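Local structure of 457aa long hypothetical protein (Pyrococcus horikoshii, 2CSU) at residues 38-43 with 61-66; 152-157 with 205-210. The protein is of unknown function but joins a Rossmann-like CoA-binding domain to two domains of the succinyl-CoA ligase families. All coordinates share one frame; numbering follows the deposited sequence.

Interaction 1 (38-43 with 61-66); sequences KVYPVN and IPDEID
The one polar bond between 38-43 and 61-66, weak and doubtful in the model, runs from Tyr40 OH to Asp63 OD2 at 3.0 Å. It should be read with caution, because the hydroxyl lies too near a neighbouring atom. The aromatic ring and the carboxylate are inclined by 41°, and the two side chains meet at about a right angle. Firmer support comes from Ile61, whose CG2 sits 3.6 Å from the Tyr40 ring centroid, almost exactly on the ring normal, in a CH-pi contact over the centre of one face. Because Ile61 CG1 stands beside the backbone N (chi1 -61°), its two branches divide the work: CG2 lies over the ring, while CD1 reaches the root of the tyrosine at 3.6 Å from Tyr40 CB and continues to Val42 CG2 at 4.0 Å. Strand 38-42 is an outermost strand of the five-stranded parallel sheet of this Rossmann-like domain, hydrogen-bonded to strand 10-14. Lys38, Tyr40 and Val42 turn toward the loop that leads into strand 67-70, whereas Val39 and Pro41 point away and pack on helix 23-31. Ile65 approaches the tyrosine obliquely, placing CD1 3.5 Å from Tyr40 CD2, and also touches Ala12 of strand 10-14. Outside the pair, Lys87 NZ hydrogen-bonds the carbonyl O of Ile61. At the more exposed end, Lys38 crosses Asp63 with its aliphatic CD 3.9 Å from OD2. Lys38 NZ is 5.8 Å from that same Asp63 OD2, so any attraction between the charges probably acts only at a distance.

Interaction 2 (152-157 with 205-210); sequences VAFISQ and AIALYI
Phe154 and Tyr209 share one first torsion, with CG opposite the backbone N (chi1 175° and 173°), and their side chains consequently lie side by side, pointing the same way from one face of the sheet. Phe154 CE1 meets Tyr209 CB at 4.1 Å, while Phe154 CD1 brings the ring edge to Ala207 O at 3.5 Å. The Ala207 methyl touches both Phe154 CD1 and Val152 CG1, and Met279 of helix 276-283 packs on Phe154 and Ala207. Tyr209 also touches Gly304 of the second subunit. On the face carrying Ala153, Ile155, Ile206 and Leu208, Leu208 CD2 lies alongside Ile155, 3.5 Å from its CB and 3.6 Å from its CD1. Phe190 of helix 190-197 packs on both of these residues.

Five backbone hydrogen bonds join the strands in parallel register, beginning with Ala153 N to Ala205 O at 2.8 Å and ending with Gln157 N to Tyr209 O at 3.0 Å. Between them, Ala207 N and Tyr209 N donate to the carbonyls of Ala153 and Ile155, and Ile155 N returns a bond to Ala207 O. The polar side chains at the C-terminal end look beyond the pair: Ser156 OG bonds to Ser158 O, and Gln157 OE1 accepts from Glu211 N and Gly212 N, tying the end of strand 152-156 to the start of the connection between strand 205-210 and helix 216-229. The neighbouring strands run 175-181, 152-156, 205-210, 232-236, 271-273, the 2-1-3-4-5 order of the flavodoxin-like fold, in which this pair of first and third strands marks the place where the chain reverses its direction across the sheet.

How the interactions relate
From the N terminus, the chain first forms strand 10-14 and helix 23-31, then reaches strand 38-42, and interaction 1 closes a helix-free loop of 17 residues before strand 67-70 begins. This ties the edge of the Rossmann-like sheet to the connection that carries the chain to the other side of strand 10-14. Interaction 2 opens only later and closes 47 residues, among them helices 159-171 and 190-197 and strand 175-181, inside the flavodoxin-like domain. The two contacts therefore follow in series, neither nesting nor crossing. They lie in different domains, with centres about 29 Å apart and nearest atoms about 18 Å apart, and do not touch.

Interaction 1 (38-43 with 61-66)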
ATOM      1  N   LYS A  38     -14.820 -35.020  -4.317  1.00 41.91           N
ATOM      2  CA  LYS A  38     -16.244 -34.789  -4.530  1.00 40.73           C
ATOM      3  C   LYS A  38     -16.859 -33.910  -3.439  1.00 38.91           C
ATOM      4  O   LYS A  38     -16.528 -34.009  -2.267  1.00 38.77           O
ATOM      5  CB  LYS A  38     -16.940 -36.150  -4.555  1.00 42.32           C
ATOM      6  CG  LYS A  38     -16.573 -36.967  -5.797  1.00 44.50           C
ATOM      7  CD  LYS A  38     -16.546 -38.473  -5.515  1.00 47.41           C
ATOM      8  CE  LYS A  38     -15.547 -39.221  -6.407  1.00 48.89           C
ATOM      9  NZ  LYS A  38     -16.223 -39.706  -7.608  1.00 50.37           N
ATOM     10  N   VAL A  39     -17.763 -33.027  -3.856  1.00 35.90           N
ATOM     11  CA  VAL A  39     -18.449 -32.113  -2.953  1.00 33.82           C
ATOM     12  C   VAL A  39     -19.943 -32.384  -3.047  1.00 33.19           C
ATOM     13  O   VAL A  39     -20.511 -32.344  -4.137  1.00 33.32           O
ATOM     14  CB  VAL A  39     -18.183 -30.648  -3.353  1.00 32.58           C
ATOM     15  CG1 VAL A  39     -18.852 -29.691  -2.366  1.00 31.56           C
ATOM     16  CG2 VAL A  39     -16.682 -30.405  -3.414  1.00 32.19           C
ATOM     17  N   TYR A  40     -20.569 -32.664  -1.905  1.00 32.00           N
ATOM     18  CA  TYR A  40     -22.003 -32.961  -1.852  1.00 31.66           C
ATOM     19  C   TYR A  40     -22.784 -31.905  -1.075  1.00 31.15           C
ATOM     20  O   TYR A  40     -22.414 -31.552   0.035  1.00 31.87           O
ATOM     21  CB  TYR A  40     -22.240 -34.314  -1.171  1.00 31.64           C
ATOM     22  CG  TYR A  40     -21.463 -35.462  -1.756  1.00 32.46           C
ATOM     23  CD1 TYR A  40     -22.019 -36.279  -2.744  1.00 32.70           C
ATOM     24  CD2 TYR A  40     -20.158 -35.726  -1.335  1.00 32.39           C
ATOM     25  CE1 TYR A  40     -21.292 -37.332  -3.295  1.00 32.96           C
ATOM     26  CE2 TYR A  40     -19.423 -36.774  -1.879  1.00 33.28           C
ATOM     27  CZ  TYR A  40     -19.993 -37.572  -2.857  1.00 33.34           C
ATOM     28  OH  TYR A  40     -19.256 -38.602  -3.404  1.00 34.09           O
ATOM     29  N   PRO A  41     -23.877 -31.391  -1.651  1.00 31.46           N
ATOM     30  CA  PRO A  41     -24.670 -30.380  -0.944  1.00 31.72           C
ATOM     31  C   PRO A  41     -25.697 -31.052  -0.037  1.00 32.59           C
ATOM     32  O   PRO A  41     -26.498 -31.876  -0.496  1.00 33.11           O
ATOM     33  CB  PRO A  41     -25.335 -29.617  -2.078  1.00 31.15           C
ATOM     34  CG  PRO A  41     -25.612 -30.728  -3.086  1.00 30.64           C
ATOM     35  CD  PRO A  41     -24.328 -31.543  -3.053  1.00 30.50           C
ATOM     36  N   VAL A  42     -25.679 -30.706   1.245  1.00 32.83           N
ATOM     37  CA  VAL A  42     -26.621 -31.281   2.199  1.00 33.47           C
ATOM     38  C   VAL A  42     -27.580 -30.226   2.689  1.00 34.46           C
ATOM     39  O   VAL A  42     -27.188 -29.298   3.389  1.00 35.31           O
ATOM     40  CB  VAL A  42     -25.913 -31.885   3.430  1.00 33.55           C
ATOM     41  CG1 VAL A  42     -26.945 -32.253   4.492  1.00 32.84           C
ATOM     42  CG2 VAL A  42     -25.113 -33.118   3.025  1.00 32.75           C
ATOM     43  N   ASN A  43     -28.848 -30.372   2.326  1.00 35.62           N
ATOM     44  CA  ASN A  43     -29.894 -29.425   2.702  1.00 36.90           C
ATOM     45  C   ASN A  43     -31.204 -30.147   3.029  1.00 38.56           C
ATOM     46  O   ASN A  43     -31.602 -31.104   2.378  1.00 39.27           O
ATOM     47  CB  ASN A  43     -30.103 -28.439   1.552  1.00 36.98           C
ATOM     48  CG  ASN A  43     -30.980 -27.308   2.019  1.00 36.95           C
ATOM     49  OD1 ASN A  43     -32.136 -27.495   2.386  1.00 38.37           O
ATOM     50  ND2 ASN A  43     -30.387 -26.101   2.040  1.00 36.83           N
ATOM     51  N   ILE A  61     -25.254 -39.734   2.135  1.00 41.12           N
ATOM     52  CA  ILE A  61     -24.221 -39.727   1.097  1.00 41.94           C
ATOM     53  C   ILE A  61     -23.529 -41.098   0.954  1.00 42.97           C
ATOM     54  O   ILE A  61     -22.877 -41.594   1.861  1.00 42.77           O
ATOM     55  CB  ILE A  61     -23.185 -38.653   1.446  1.00 40.94           C
ATOM     56  CG1 ILE A  61     -23.840 -37.274   1.501  1.00 40.56           C
ATOM     57  CG2 ILE A  61     -22.096 -38.602   0.357  1.00 40.48           C
ATOM     58  CD1 ILE A  61     -22.831 -36.165   1.816  1.00 38.76           C
ATOM     59  N   PRO A  62     -23.720 -41.717  -0.232  1.00 44.13           N
ATOM     60  CA  PRO A  62     -23.146 -43.032  -0.529  1.00 45.50           C
ATOM     61  C   PRO A  62     -21.614 -43.088  -0.371  1.00 46.36           C
ATOM     62  O   PRO A  62     -21.046 -44.035   0.159  1.00 47.12           O
ATOM     63  CB  PRO A  62     -23.548 -43.394  -1.961  1.00 45.47           C
ATOM     64  CG  PRO A  62     -24.708 -42.484  -2.355  1.00 44.89           C
ATOM     65  CD  PRO A  62     -24.481 -41.241  -1.374  1.00 44.19           C
ATOM     66  N   ASP A  63     -20.933 -42.056  -0.900  1.00 46.94           N
ATOM     67  CA  ASP A  63     -19.471 -42.038  -0.845  1.00 47.29           C
ATOM     68  C   ASP A  63     -18.955 -41.685   0.559  1.00 47.01           C
ATOM     69  O   ASP A  63     -19.709 -41.379   1.471  1.00 46.66           O
ATOM     70  CB  ASP A  63     -19.002 -41.001  -1.868  1.00 49.15           C
ATOM     71  CG  ASP A  63     -17.484 -40.910  -1.894  1.00 50.89           C
ATOM     72  OD1 ASP A  63     -16.848 -41.943  -2.098  1.00 51.60           O
ATOM     73  OD2 ASP A  63     -16.970 -39.798  -1.823  1.00 51.31           O
ATOM     74  N   GLU A  64     -17.622 -41.782   0.735  1.00 46.45           N
ATOM     75  CA  GLU A  64     -17.055 -41.453   2.040  1.00 45.63           C
ATOM     76  C   GLU A  64     -16.827 -39.947   2.194  1.00 43.71           C
ATOM     77  O   GLU A  64     -16.410 -39.258   1.273  1.00 43.17           O
ATOM     78  CB  GLU A  64     -15.731 -42.203   2.196  1.00 47.02           C
ATOM     79  CG  GLU A  64     -15.725 -43.129   3.415  1.00 50.10           C
ATOM     80  CD  GLU A  64     -16.268 -44.482   3.017  1.00 51.17           C
ATOM     81  OE1 GLU A  64     -15.584 -45.199   2.300  1.00 51.85           O
ATOM     82  OE2 GLU A  64     -17.381 -44.807   3.425  1.00 52.93           O
ATOM     83  N   ILE A  65     -17.156 -39.438   3.395  1.00 41.58           N
ATOM     84  CA  ILE A  65     -16.909 -38.035   3.692  1.00 39.29           C
ATOM     85  C   ILE A  65     -15.840 -37.893   4.785  1.00 37.80           C
ATOM     86  O   ILE A  65     -15.914 -38.497   5.845  1.00 37.36           O
ATOM     87  CB  ILE A  65     -18.225 -37.417   4.173  1.00 39.09           C
ATOM     88  CG1 ILE A  65     -19.318 -37.576   3.111  1.00 39.00           C
ATOM     89  CG2 ILE A  65     -18.041 -35.912   4.454  1.00 39.37           C
ATOM     90  CD1 ILE A  65     -18.990 -36.839   1.808  1.00 37.88           C
ATOM     91  N   ASP A  66     -14.789 -37.106   4.473  1.00 36.77           N
ATOM     92  CA  ASP A  66     -13.771 -36.853   5.492  1.00 35.38           C
ATOM     93  C   ASP A  66     -13.735 -35.386   5.927  1.00 33.93           C
ATOM     94  O   ASP A  66     -13.015 -34.996   6.833  1.00 34.52           O
ATOM     95  CB  ASP A  66     -12.394 -37.312   4.982  1.00 36.96           C
ATOM     96  CG  ASP A  66     -12.027 -36.596   3.688  1.00 38.95           C
ATOM     97  OD1 ASP A  66     -12.945 -36.179   2.981  1.00 39.85           O
ATOM     98  OD2 ASP A  66     -10.838 -36.508   3.382  1.00 39.98           O
TER

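Interaction 2 (152-157 with 205-210)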
ATOM      1  N   VAL A 152       2.603 -18.789   1.054  1.00 27.51           N
ATOM      2  CA  VAL A 152       2.464 -18.359   2.440  1.00 26.33           C
ATOM      3  C   VAL A 152       1.175 -18.893   3.080  1.00 26.18           C
ATOM      4  O   VAL A 152       0.074 -18.677   2.595  1.00 26.13           O
ATOM      5  CB  VAL A 152       2.448 -16.838   2.491  1.00 27.28           C
ATOM      6  CG1 VAL A 152       1.929 -16.396   3.857  1.00 27.05           C
ATOM      7  CG2 VAL A 152       3.851 -16.298   2.291  1.00 26.84           C
ATOM      8  N   ALA A 153       1.286 -19.635   4.174  1.00 24.58           N
ATOM      9  CA  ALA A 153       0.113 -20.168   4.848  1.00 24.33           C
ATOM     10  C   ALA A 153      -0.309 -19.090   5.836  1.00 24.33           C
ATOM     11  O   ALA A 153       0.481 -18.677   6.687  1.00 25.05           O
ATOM     12  CB  ALA A 153       0.471 -21.457   5.574  1.00 24.58           C
ATOM     13  N   PHE A 154      -1.549 -18.633   5.733  1.00 24.00           N
ATOM     14  CA  PHE A 154      -2.017 -17.570   6.613  1.00 23.80           C
ATOM     15  C   PHE A 154      -3.104 -18.027   7.580  1.00 24.10           C
ATOM     16  O   PHE A 154      -4.143 -18.540   7.164  1.00 23.02           O
ATOM     17  CB  PHE A 154      -2.509 -16.394   5.749  1.00 24.07           C
ATOM     18  CG  PHE A 154      -3.136 -15.261   6.525  1.00 23.73           C
ATOM     19  CD1 PHE A 154      -2.557 -14.778   7.702  1.00 24.03           C
ATOM     20  CD2 PHE A 154      -4.275 -14.630   6.036  1.00 23.34           C
ATOM     21  CE1 PHE A 154      -3.104 -13.675   8.377  1.00 21.75           C
ATOM     22  CE2 PHE A 154      -4.829 -13.531   6.699  1.00 23.65           C
ATOM     23  CZ  PHE A 154      -4.233 -13.053   7.876  1.00 22.94           C
ATOM     24  N   ILE A 155      -2.834 -17.865   8.872  1.00 24.46           N
ATOM     25  CA  ILE A 155      -3.781 -18.228   9.926  1.00 24.17           C
ATOM     26  C   ILE A 155      -4.252 -16.959  10.628  1.00 24.52           C
ATOM     27  O   ILE A 155      -3.463 -16.230  11.237  1.00 24.71           O
ATOM     28  CB  ILE A 155      -3.146 -19.145  10.994  1.00 23.09           C
ATOM     29  CG1 ILE A 155      -2.609 -20.423  10.349  1.00 22.89           C
ATOM     30  CG2 ILE A 155      -4.199 -19.514  12.051  1.00 22.59           C
ATOM     31  CD1 ILE A 155      -1.887 -21.355  11.334  1.00 21.48           C
ATOM     32  N   SER A 156      -5.543 -16.692  10.553  1.00 25.30           N
ATOM     33  CA  SER A 156      -6.051 -15.496  11.188  1.00 26.62           C
ATOM     34  C   SER A 156      -7.125 -15.752  12.230  1.00 26.55           C
ATOM     35  O   SER A 156      -8.083 -16.491  11.994  1.00 26.82           O
ATOM     36  CB  SER A 156      -6.574 -14.518  10.141  1.00 25.91           C
ATOM     37  OG  SER A 156      -7.180 -13.418  10.788  1.00 27.32           O
ATOM     38  N   GLN A 157      -6.948 -15.128  13.389  1.00 25.98           N
ATOM     39  CA  GLN A 157      -7.897 -15.270  14.473  1.00 25.17           C
ATOM     40  C   GLN A 157      -9.038 -14.269  14.275  1.00 24.58           C
ATOM     41  O   GLN A 157      -9.985 -14.243  15.035  1.00 25.61           O
ATOM     42  CB  GLN A 157      -7.175 -15.054  15.809  1.00 25.81           C
ATOM     43  CG  GLN A 157      -7.904 -15.573  17.037  1.00 26.98           C
ATOM     44  CD  GLN A 157      -6.979 -15.704  18.247  1.00 28.05           C
ATOM     45  OE1 GLN A 157      -5.938 -15.043  18.326  1.00 27.51           O
ATOM     46  NE2 GLN A 157      -7.364 -16.557  19.196  1.00 27.48           N
ATOM     47  N   ALA A 205       6.230 -20.480   4.270  1.00 28.03           N
ATOM     48  CA  ALA A 205       6.212 -19.667   5.481  1.00 26.87           C
ATOM     49  C   ALA A 205       4.811 -19.608   6.098  1.00 26.30           C
ATOM     50  O   ALA A 205       3.803 -19.891   5.464  1.00 26.23           O
ATOM     51  CB  ALA A 205       6.676 -18.258   5.112  1.00 25.71           C
ATOM     52  N   ILE A 206       4.779 -19.262   7.400  1.00 25.17           N
ATOM     53  CA  ILE A 206       3.498 -19.143   8.088  1.00 24.28           C
ATOM     54  C   ILE A 206       3.281 -17.729   8.630  1.00 23.77           C
ATOM     55  O   ILE A 206       4.121 -17.163   9.316  1.00 23.47           O
ATOM     56  CB  ILE A 206       3.479 -20.147   9.241  1.00 24.08           C
ATOM     57  CG1 ILE A 206       3.846 -21.546   8.736  1.00 24.66           C
ATOM     58  CG2 ILE A 206       2.063 -20.220   9.843  1.00 23.99           C
ATOM     59  CD1 ILE A 206       4.187 -22.505   9.876  1.00 24.08           C
ATOM     60  N   ALA A 207       2.157 -17.122   8.268  1.00 23.15           N
ATOM     61  CA  ALA A 207       1.840 -15.775   8.709  1.00 24.26           C
ATOM     62  C   ALA A 207       0.718 -15.938   9.717  1.00 24.29           C
ATOM     63  O   ALA A 207      -0.205 -16.724   9.490  1.00 24.93           O
ATOM     64  CB  ALA A 207       1.381 -14.917   7.527  1.00 22.54           C
ATOM     65  N   LEU A 208       0.801 -15.219  10.834  1.00 24.34           N
ATOM     66  CA  LEU A 208      -0.227 -15.338  11.858  1.00 24.46           C
ATOM     67  C   LEU A 208      -0.807 -14.003  12.290  1.00 25.01           C
ATOM     68  O   LEU A 208      -0.074 -13.037  12.461  1.00 25.13           O
ATOM     69  CB  LEU A 208       0.339 -16.024  13.114  1.00 24.80           C
ATOM     70  CG  LEU A 208       0.914 -17.449  13.116  1.00 24.74           C
ATOM     71  CD1 LEU A 208       1.436 -17.772  14.522  1.00 24.48           C
ATOM     72  CD2 LEU A 208      -0.154 -18.458  12.718  1.00 23.95           C
ATOM     73  N   TYR A 209      -2.129 -13.944  12.436  1.00 26.06           N
ATOM     74  CA  TYR A 209      -2.764 -12.746  12.972  1.00 27.46           C
ATOM     75  C   TYR A 209      -3.312 -13.246  14.298  1.00 28.76           C
ATOM     76  O   TYR A 209      -4.333 -13.934  14.338  1.00 28.03           O
ATOM     77  CB  TYR A 209      -3.932 -12.227  12.141  1.00 26.91           C
ATOM     78  CG  TYR A 209      -4.627 -11.084  12.878  1.00 27.14           C
ATOM     79  CD1 TYR A 209      -4.022  -9.833  12.980  1.00 28.16           C
ATOM     80  CD2 TYR A 209      -5.847 -11.278  13.528  1.00 27.54           C
ATOM     81  CE1 TYR A 209      -4.600  -8.795  13.705  1.00 28.92           C
ATOM     82  CE2 TYR A 209      -6.445 -10.241  14.268  1.00 28.94           C
ATOM     83  CZ  TYR A 209      -5.808  -8.999  14.348  1.00 29.65           C
ATOM     84  OH  TYR A 209      -6.361  -7.962  15.063  1.00 30.47           O
ATOM     85  N   ILE A 210      -2.625 -12.902  15.379  1.00 30.27           N
ATOM     86  CA  ILE A 210      -3.011 -13.355  16.705  1.00 31.80           C
ATOM     87  C   ILE A 210      -3.687 -12.327  17.590  1.00 33.21           C
ATOM     88  O   ILE A 210      -3.233 -11.190  17.716  1.00 33.41           O
ATOM     89  CB  ILE A 210      -1.784 -13.871  17.495  1.00 31.88           C
ATOM     90  CG1 ILE A 210      -1.074 -14.976  16.710  1.00 31.53           C
ATOM     91  CG2 ILE A 210      -2.223 -14.361  18.865  1.00 32.36           C
ATOM     92  CD1 ILE A 210       0.341 -15.225  17.163  1.00 30.26           C
TER